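Local coordinates for putative Lipoprotein (Shewanella oneidensis, PDB 3U24), which is of unknown function but binds zinc and calcium ions, and belongs to the DUF885 family of the peptidase MA clan, at residues A[249-263]-A[518-530]. Residues are numbered along the deposited sequence; the frame is centred on the assembly and turned at random.
With ACY (acetic acid), chain Q.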
ATOM      1  N   LYS A 249       8.683  -8.993  10.984  1.00 21.96           N
ATOM      2  CA  LYS A 249       7.846  -7.962  10.345  1.00 21.51           C
ATOM      3  C   LYS A 249       6.988  -8.549   9.215  1.00 20.48           C
ATOM      4  O   LYS A 249       5.828  -8.190   9.055  1.00 19.24           O
ATOM      5  CB  LYS A 249       8.685  -6.798   9.809  1.00 21.93           C
ATOM      6  CG  LYS A 249       7.877  -5.583   9.332  1.00 22.33           C
ATOM      7  CD  LYS A 249       8.800  -4.359   9.136  1.00 23.21           C
ATOM      8  CE  LYS A 249       8.084  -3.015   9.001  1.00 23.37           C
ATOM      9  NZ  LYS A 249       7.194  -2.947   7.838  1.00 24.54           N
ATOM     10  N   PHE A 250       7.605  -9.417   8.434  1.00 20.54           N
ATOM     11  CA  PHE A 250       6.948 -10.110   7.345  1.00 20.83           C
ATOM     12  C   PHE A 250       5.797 -10.917   7.912  1.00 20.65           C
ATOM     13  O   PHE A 250       4.706 -10.797   7.397  1.00 20.79           O
ATOM     14  CB  PHE A 250       7.959 -10.977   6.596  1.00 21.09           C
ATOM     15  CG  PHE A 250       7.404 -11.739   5.429  1.00 21.11           C
ATOM     16  CD1 PHE A 250       7.310 -11.160   4.191  1.00 20.86           C
ATOM     17  CD2 PHE A 250       7.029 -13.079   5.566  1.00 21.29           C
ATOM     18  CE1 PHE A 250       6.811 -11.883   3.102  1.00 21.00           C
ATOM     19  CE2 PHE A 250       6.534 -13.798   4.491  1.00 21.08           C
ATOM     20  CZ  PHE A 250       6.393 -13.192   3.267  1.00 21.03           C
ATOM     21  N   ALA A 251       5.988 -11.649   9.007  1.00 20.72           N
ATOM     22  CA  ALA A 251       4.855 -12.408   9.590  1.00 20.79           C
ATOM     23  C   ALA A 251       3.715 -11.480  10.031  1.00 21.39           C
ATOM     24  O   ALA A 251       2.565 -11.772   9.727  1.00 21.23           O
ATOM     25  CB  ALA A 251       5.298 -13.307  10.728  1.00 20.47           C
ATOM     26  N   PHE A 252       4.015 -10.343  10.682  1.00 21.22           N
ATOM     27  CA  PHE A 252       2.963  -9.456  11.184  1.00 21.88           C
ATOM     28  C   PHE A 252       2.245  -8.677  10.071  1.00 22.49           C
ATOM     29  O   PHE A 252       1.010  -8.564  10.095  1.00 21.48           O
ATOM     30  CB  PHE A 252       3.488  -8.417  12.213  1.00 22.14           C
ATOM     31  CG  PHE A 252       3.820  -8.985  13.558  1.00 22.22           C
ATOM     32  CD1 PHE A 252       2.901  -9.781  14.245  1.00 22.87           C
ATOM     33  CD2 PHE A 252       5.029  -8.697  14.164  1.00 22.46           C
ATOM     34  CE1 PHE A 252       3.194 -10.291  15.482  1.00 22.89           C
ATOM     35  CE2 PHE A 252       5.341  -9.205  15.415  1.00 22.46           C
ATOM     36  CZ  PHE A 252       4.421 -10.018  16.069  1.00 23.07           C
ATOM     37  N   ASP A 253       2.995  -8.166   9.097  1.00 23.38           N
ATOM     38  CA  ASP A 253       2.427  -7.331   8.044  1.00 24.14           C
ATOM     39  C   ASP A 253       1.710  -8.163   6.981  1.00 25.23           C
ATOM     40  O   ASP A 253       0.618  -7.797   6.548  1.00 26.27           O
ATOM     41  CB  ASP A 253       3.530  -6.517   7.332  1.00 26.36           C
ATOM     42  CG  ASP A 253       4.135  -5.416   8.200  1.00 29.38           C
ATOM     43  OD1 ASP A 253       3.644  -5.198   9.334  1.00 31.44           O
ATOM     44  OD2 ASP A 253       5.095  -4.731   7.721  1.00 32.60           O
ATOM     45  N   ILE A 254       2.336  -9.254   6.514  1.00 24.21           N
ATOM     46  CA  ILE A 254       1.823 -10.012   5.360  1.00 23.65           C
ATOM     47  C   ILE A 254       0.929 -11.177   5.804  1.00 25.02           C
ATOM     48  O   ILE A 254      -0.079 -11.471   5.197  1.00 26.83           O
ATOM     49  CB  ILE A 254       3.004 -10.556   4.566  1.00 23.29           C
ATOM     50  CG1 ILE A 254       3.929  -9.405   4.116  1.00 23.08           C
ATOM     51  CG2 ILE A 254       2.564 -11.363   3.355  1.00 22.61           C
ATOM     52  CD1 ILE A 254       3.311  -8.348   3.203  1.00 22.38           C
ATOM     53  N   GLN A 255       1.299 -11.810   6.905  1.00 24.99           N
ATOM     54  CA  GLN A 255       0.582 -12.938   7.442  1.00 26.19           C
ATOM     55  C   GLN A 255       0.483 -14.045   6.426  1.00 24.75           C
ATOM     56  O   GLN A 255      -0.534 -14.708   6.300  1.00 25.88           O
ATOM     57  CB  GLN A 255      -0.798 -12.530   7.988  1.00 27.56           C
ATOM     58  CG  GLN A 255      -0.761 -11.566   9.148  1.00 29.19           C
ATOM     59  CD  GLN A 255      -2.132 -11.326   9.755  1.00 31.60           C
ATOM     60  OE1 GLN A 255      -2.769 -10.282   9.490  1.00 37.34           O
ATOM     61  NE2 GLN A 255      -2.580 -12.244  10.570  1.00 29.40           N
ATOM     62  N   ALA A 256       1.569 -14.251   5.720  1.00 24.84           N
ATOM     63  CA  ALA A 256       1.693 -15.327   4.747  1.00 24.48           C
ATOM     64  C   ALA A 256       1.797 -16.655   5.478  1.00 24.64           C
ATOM     65  O   ALA A 256       2.166 -16.741   6.678  1.00 24.10           O
ATOM     66  CB  ALA A 256       2.954 -15.140   3.909  1.00 24.23           C
ATOM     67  N   GLY A 257       1.509 -17.682   4.701  1.00 25.20           N
ATOM     68  CA  GLY A 257       1.646 -19.057   5.098  1.00 26.30           C
ATOM     69  C   GLY A 257       3.012 -19.614   4.776  1.00 26.52           C
ATOM     70  O   GLY A 257       3.146 -20.808   4.608  1.00 28.45           O
HETATM   71  N   MSE A 258       4.015 -18.756   4.678  1.00 27.12           N
HETATM   72  CA  MSE A 258       5.413 -19.190   4.520  1.00 27.63           C
HETATM   73  C   MSE A 258       6.331 -18.103   5.108  1.00 25.14           C
HETATM   74  O   MSE A 258       5.849 -17.000   5.461  1.00 23.68           O
HETATM   75  CB  MSE A 258       5.713 -19.433   3.048  1.00 29.68           C
HETATM   76  CG  MSE A 258       5.718 -18.172   2.209  1.00 32.28           C
HETATM   77 SE   MSE A 258       5.917 -18.454   0.249  1.00 36.87          SE
HETATM   78  CE  MSE A 258       4.054 -18.382  -0.401  1.00 34.17           C
ATOM     79  N   THR A 259       7.618 -18.406   5.256  1.00 23.00           N
ATOM     80  CA  THR A 259       8.587 -17.375   5.690  1.00 22.24           C
ATOM     81  C   THR A 259       9.001 -16.490   4.509  1.00 21.67           C
ATOM     82  O   THR A 259       8.743 -16.816   3.340  1.00 20.97           O
ATOM     83  CB  THR A 259       9.875 -17.994   6.249  1.00 21.96           C
ATOM     84  OG1 THR A 259      10.532 -18.665   5.179  1.00 21.61           O
ATOM     85  CG2 THR A 259       9.587 -18.976   7.403  1.00 22.57           C
ATOM     86  N   ALA A 260       9.730 -15.414   4.817  1.00 21.61           N
ATOM     87  CA  ALA A 260      10.203 -14.480   3.788  1.00 21.20           C
ATOM     88  C   ALA A 260      11.261 -15.194   2.963  1.00 21.47           C
ATOM     89  O   ALA A 260      11.299 -15.052   1.758  1.00 20.89           O
ATOM     90  CB  ALA A 260      10.761 -13.199   4.417  1.00 20.57           C
ATOM     91  N   LYS A 261      12.079 -16.012   3.622  1.00 21.90           N
ATOM     92  CA  LYS A 261      13.114 -16.773   2.936  1.00 22.57           C
ATOM     93  C   LYS A 261      12.441 -17.702   1.934  1.00 22.44           C
ATOM     94  O   LYS A 261      12.849 -17.824   0.814  1.00 21.53           O
ATOM     95  CB  LYS A 261      13.918 -17.588   3.950  1.00 23.96           C
ATOM     96  CG  LYS A 261      15.069 -18.391   3.345  1.00 25.12           C
ATOM     97  CD  LYS A 261      15.908 -19.002   4.447  1.00 26.71           C
ATOM     98  CE  LYS A 261      17.276 -19.423   3.927  1.00 29.04           C
ATOM     99  NZ  LYS A 261      17.891 -20.364   4.901  1.00 29.02           N
ATOM    100  N   GLN A 262      11.368 -18.350   2.351  1.00 22.73           N
ATOM    101  CA  GLN A 262      10.672 -19.206   1.402  1.00 23.10           C
ATOM    102  C   GLN A 262      10.135 -18.434   0.204  1.00 22.66           C
ATOM    103  O   GLN A 262      10.227 -18.894  -0.941  1.00 23.81           O
ATOM    104  CB  GLN A 262       9.529 -19.963   2.090  1.00 23.00           C
ATOM    105  CG  GLN A 262       9.948 -21.179   2.876  1.00 22.67           C
ATOM    106  CD  GLN A 262       8.738 -21.733   3.605  1.00 23.14           C
ATOM    107  OE1 GLN A 262       8.187 -21.086   4.503  1.00 23.19           O
ATOM    108  NE2 GLN A 262       8.288 -22.913   3.192  1.00 22.68           N
ATOM    109  N   LEU A 263       9.556 -17.272   0.445  1.00 22.17           N
ATOM    110  CA  LEU A 263       9.023 -16.480  -0.679  1.00 22.05           C
ATOM    111  C   LEU A 263      10.163 -16.042  -1.645  1.00 22.08           C
ATOM    112  O   LEU A 263      10.002 -16.040  -2.863  1.00 21.58           O
ATOM    113  CB  LEU A 263       8.316 -15.241  -0.174  1.00 21.13           C
ATOM    114  CG  LEU A 263       7.566 -14.418  -1.247  1.00 20.84           C
ATOM    115  CD1 LEU A 263       6.306 -15.140  -1.734  1.00 20.23           C
ATOM    116  CD2 LEU A 263       7.254 -13.054  -0.716  1.00 19.79           C
ATOM    117  N   GLN A 518      10.374  -1.443   4.620  1.00 23.96           N
ATOM    118  CA  GLN A 518      10.701  -2.858   4.670  1.00 23.66           C
ATOM    119  C   GLN A 518       9.395  -3.655   4.543  1.00 23.79           C
ATOM    120  O   GLN A 518       8.339  -3.184   5.036  1.00 23.41           O
ATOM    121  CB  GLN A 518      11.364  -3.200   6.005  1.00 23.38           C
ATOM    122  CG  GLN A 518      12.403  -2.195   6.455  1.00 24.04           C
ATOM    123  CD  GLN A 518      11.775  -1.048   7.189  1.00 23.57           C
ATOM    124  OE1 GLN A 518      10.761  -1.222   7.822  1.00 24.03           O
ATOM    125  NE2 GLN A 518      12.358   0.126   7.087  1.00 23.22           N
ATOM    126  N   VAL A 519       9.474  -4.805   3.849  1.00 22.89           N
ATOM    127  CA  VAL A 519       8.401  -5.801   3.750  1.00 22.87           C
ATOM    128  C   VAL A 519       7.265  -5.409   2.796  1.00 23.68           C
ATOM    129  O   VAL A 519       6.806  -6.224   1.977  1.00 24.38           O
ATOM    130  CB  VAL A 519       7.900  -6.208   5.163  1.00 22.82           C
ATOM    131  CG1 VAL A 519       6.651  -7.031   5.087  1.00 22.87           C
ATOM    132  CG2 VAL A 519       8.991  -7.006   5.881  1.00 22.80           C
ATOM    133  N   GLN A 520       6.825  -4.161   2.830  1.00 24.05           N
ATOM    134  CA  GLN A 520       5.681  -3.752   1.992  1.00 23.95           C
ATOM    135  C   GLN A 520       5.855  -4.143   0.511  1.00 22.99           C
ATOM    136  O   GLN A 520       4.896  -4.530  -0.164  1.00 22.07           O
ATOM    137  CB  GLN A 520       5.377  -2.254   2.197  1.00 24.99           C
ATOM    138  CG  GLN A 520       4.088  -1.749   1.527  1.00 26.25           C
ATOM    139  CD  GLN A 520       4.211  -1.646   0.003  1.00 26.23           C
ATOM    140  OE1 GLN A 520       5.297  -1.401  -0.526  1.00 25.68           O
ATOM    141  NE2 GLN A 520       3.099  -1.899  -0.705  1.00 26.43           N
ATOM    142  N   LEU A 521       7.090  -4.088   0.022  1.00 24.18           N
ATOM    143  CA  LEU A 521       7.395  -4.382  -1.401  1.00 23.60           C
ATOM    144  C   LEU A 521       7.151  -5.834  -1.745  1.00 22.89           C
ATOM    145  O   LEU A 521       6.875  -6.120  -2.899  1.00 22.83           O
ATOM    146  CB  LEU A 521       8.829  -3.993  -1.791  1.00 23.81           C
ATOM    147  CG  LEU A 521       8.938  -2.542  -2.264  1.00 25.27           C
ATOM    148  CD1 LEU A 521      10.406  -2.103  -2.283  1.00 24.65           C
ATOM    149  CD2 LEU A 521       8.281  -2.375  -3.634  1.00 23.53           C
ATOM    150  N   THR A 522       7.245  -6.742  -0.777  1.00 22.06           N
ATOM    151  CA  THR A 522       6.937  -8.159  -1.035  1.00 22.67           C
ATOM    152  C   THR A 522       5.423  -8.481  -1.136  1.00 22.67           C
ATOM    153  O   THR A 522       5.044  -9.569  -1.561  1.00 22.49           O
ATOM    154  CB  THR A 522       7.532  -9.091   0.051  1.00 23.59           C
ATOM    155  OG1 THR A 522       6.795  -8.917   1.267  1.00 22.90           O
ATOM    156  CG2 THR A 522       9.021  -8.783   0.306  1.00 22.30           C
ATOM    157  N   SER A 523       4.548  -7.530  -0.793  1.00 23.37           N
ATOM    158  CA  SER A 523       3.144  -7.840  -0.577  1.00 23.05           C
ATOM    159  C   SER A 523       2.488  -8.341  -1.854  1.00 23.62           C
ATOM    160  O   SER A 523       1.662  -9.284  -1.831  1.00 23.10           O
ATOM    161  CB  SER A 523       2.388  -6.645   0.053  1.00 24.34           C
ATOM    162  OG  SER A 523       2.381  -5.488  -0.759  1.00 25.72           O
ATOM    163  N   TYR A 524       2.899  -7.756  -2.972  1.00 23.12           N
ATOM    164  CA  TYR A 524       2.290  -8.057  -4.266  1.00 22.88           C
ATOM    165  C   TYR A 524       2.515  -9.504  -4.645  1.00 21.80           C
ATOM    166  O   TYR A 524       1.557 -10.236  -4.968  1.00 21.20           O
ATOM    167  CB  TYR A 524       2.824  -7.146  -5.355  1.00 24.39           C
ATOM    168  CG  TYR A 524       2.819  -5.705  -4.946  1.00 26.53           C
ATOM    169  CD1 TYR A 524       3.912  -5.166  -4.249  1.00 27.16           C
ATOM    170  CD2 TYR A 524       1.747  -4.878  -5.245  1.00 27.61           C
ATOM    171  CE1 TYR A 524       3.921  -3.859  -3.846  1.00 28.96           C
ATOM    172  CE2 TYR A 524       1.739  -3.552  -4.837  1.00 27.93           C
ATOM    173  CZ  TYR A 524       2.820  -3.051  -4.154  1.00 28.75           C
ATOM    174  OH  TYR A 524       2.867  -1.762  -3.731  1.00 29.13           O
ATOM    175  N   TYR A 525       3.767  -9.935  -4.586  1.00 20.27           N
ATOM    176  CA  TYR A 525       4.104 -11.277  -5.016  1.00 19.90           C
ATOM    177  C   TYR A 525       3.621 -12.322  -3.999  1.00 19.62           C
ATOM    178  O   TYR A 525       3.215 -13.410  -4.364  1.00 18.59           O
ATOM    179  CB  TYR A 525       5.606 -11.398  -5.195  1.00 19.77           C
ATOM    180  CG  TYR A 525       6.064 -12.739  -5.654  1.00 19.88           C
ATOM    181  CD1 TYR A 525       5.727 -13.221  -6.902  1.00 20.29           C
ATOM    182  CD2 TYR A 525       6.871 -13.515  -4.848  1.00 20.87           C
ATOM    183  CE1 TYR A 525       6.146 -14.464  -7.327  1.00 20.94           C
ATOM    184  CE2 TYR A 525       7.338 -14.741  -5.268  1.00 21.24           C
ATOM    185  CZ  TYR A 525       6.978 -15.197  -6.512  1.00 21.65           C
ATOM    186  OH  TYR A 525       7.403 -16.440  -6.871  1.00 23.90           O
ATOM    187  N   SER A 526       3.740 -11.992  -2.720  1.00 19.47           N
ATOM    188  CA  SER A 526       3.340 -12.911  -1.678  1.00 20.13           C
ATOM    189  C   SER A 526       1.867 -13.302  -1.796  1.00 19.74           C
ATOM    190  O   SER A 526       1.548 -14.478  -1.856  1.00 20.25           O
ATOM    191  CB  SER A 526       3.617 -12.304  -0.334  1.00 20.62           C
ATOM    192  OG  SER A 526       3.092 -13.157   0.653  1.00 22.13           O
ATOM    193  N   GLY A 527       0.989 -12.336  -1.936  1.00 19.30           N
ATOM    194  CA  GLY A 527      -0.429 -12.665  -2.107  1.00 19.68           C
ATOM    195  C   GLY A 527      -0.735 -13.384  -3.407  1.00 20.21           C
ATOM    196  O   GLY A 527      -1.487 -14.355  -3.419  1.00 19.12           O
ATOM    197  N   TYR A 528      -0.134 -12.918  -4.510  1.00 20.72           N
ATOM    198  CA  TYR A 528      -0.244 -13.605  -5.779  1.00 22.06           C
ATOM    199  C   TYR A 528       0.155 -15.089  -5.705  1.00 23.27           C
ATOM    200  O   TYR A 528      -0.575 -15.976  -6.172  1.00 24.31           O
ATOM    201  CB  TYR A 528       0.592 -12.879  -6.813  1.00 22.84           C
ATOM    202  CG  TYR A 528       0.914 -13.675  -8.050  1.00 24.10           C
ATOM    203  CD1 TYR A 528      -0.091 -14.105  -8.912  1.00 25.12           C
ATOM    204  CD2 TYR A 528       2.233 -13.958  -8.383  1.00 25.04           C
ATOM    205  CE1 TYR A 528       0.210 -14.805 -10.072  1.00 26.20           C
ATOM    206  CE2 TYR A 528       2.543 -14.675  -9.519  1.00 26.23           C
ATOM    207  CZ  TYR A 528       1.535 -15.098 -10.357  1.00 26.96           C
ATOM    208  OH  TYR A 528       1.874 -15.811 -11.474  1.00 29.82           O
ATOM    209  N   ARG A 529       1.290 -15.365  -5.098  1.00 24.95           N
ATOM    210  CA  ARG A 529       1.826 -16.725  -5.063  1.00 27.67           C
ATOM    211  C   ARG A 529       0.926 -17.591  -4.213  1.00 26.70           C
ATOM    212  O   ARG A 529       0.598 -18.710  -4.603  1.00 26.13           O
ATOM    213  CB  ARG A 529       3.268 -16.736  -4.517  1.00 31.50           C
ATOM    214  CG  ARG A 529       4.139 -17.921  -4.946  1.00 38.10           C
ATOM    215  CD  ARG A 529       4.323 -18.061  -6.468  1.00 42.39           C
ATOM    216  NE  ARG A 529       3.582 -19.201  -7.007  1.00 48.11           N
ATOM    217  CZ  ARG A 529       3.467 -19.511  -8.306  1.00 53.51           C
ATOM    218  NH1 ARG A 529       4.065 -18.802  -9.269  1.00 54.86           N
ATOM    219  NH2 ARG A 529       2.749 -20.571  -8.647  1.00 56.54           N
ATOM    220  N   GLU A 530       0.496 -17.073  -3.052  1.00 26.17           N
ATOM    221  CA  GLU A 530      -0.391 -17.877  -2.183  1.00 27.04           C
ATOM    222  C   GLU A 530      -1.737 -18.163  -2.830  1.00 24.76           C
ATOM    223  O   GLU A 530      -2.247 -19.241  -2.679  1.00 25.42           O
ATOM    224  CB  GLU A 530      -0.605 -17.244  -0.798  1.00 29.28           C
ATOM    225  CG  GLU A 530       0.534 -17.422   0.186  1.00 33.24           C
ATOM    226  CD  GLU A 530       0.129 -17.032   1.607  1.00 37.12           C
ATOM    227  OE1 GLU A 530       0.060 -15.828   1.899  1.00 40.51           O
ATOM    228  OE2 GLU A 530      -0.170 -17.918   2.429  1.00 42.01           O
TER
HETATM  229  C   ACY Q 601      10.011   2.032   9.068  1.00 42.68           C
HETATM  230  O   ACY Q 601      10.689   2.614   8.180  1.00 41.69           O
HETATM  231  OXT ACY Q 601       9.462   0.900   8.898  1.00 45.54           O
HETATM  232  CH3 ACY Q 601       9.793   2.731  10.367  1.00 37.79           C
HETATM  233  O   HOH W   1      -1.697 -15.162   3.862  1.00 22.53           O
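V519 packs against helix 243-254, where it touches K249, F250, D253 and I254. Its CG1 meets I254 CG1 at 3.7 Å, while CG2 packs on K249 CG. V519 CG1 stands anti to the backbone N (chi1 170°), which spreads the two methyls along the helix. K249 reaches the loop residue Q518: its chain bends at the last torsion, and NZ donates a hydrogen bond to Q518 O at 3.0 Å, from above the carbonyl plane. The same NZ forms a salt bridge with D253 OD2. T522 OG1 touches the edge of the F250 ring, 3.5 Å from CE1. That hydroxyl donates to V519 O, which also accepts the N-H of T522. Further along, I254 CG2 lies against S526 OG, and L263 CD1 lies against Y525 CD2 at 3.6 Å. Y525 OH is hydrogen-bonded to D270 OD2. At the far end, E530 OE2 accepts the N-H of G257 at 2.8 Å, from above the carboxylate plane. A water bridges E530 OE1 and Q255 O. T259 and Q262 form a capping box on helix 260-289. I254 CD1 touches S523 CB, near the zinc ligand E439. This is interhelical packing in the largely helical DUF885 fold: helix 523-542 packs against the turn 255-259 that joins helices 243-254 and 260-289.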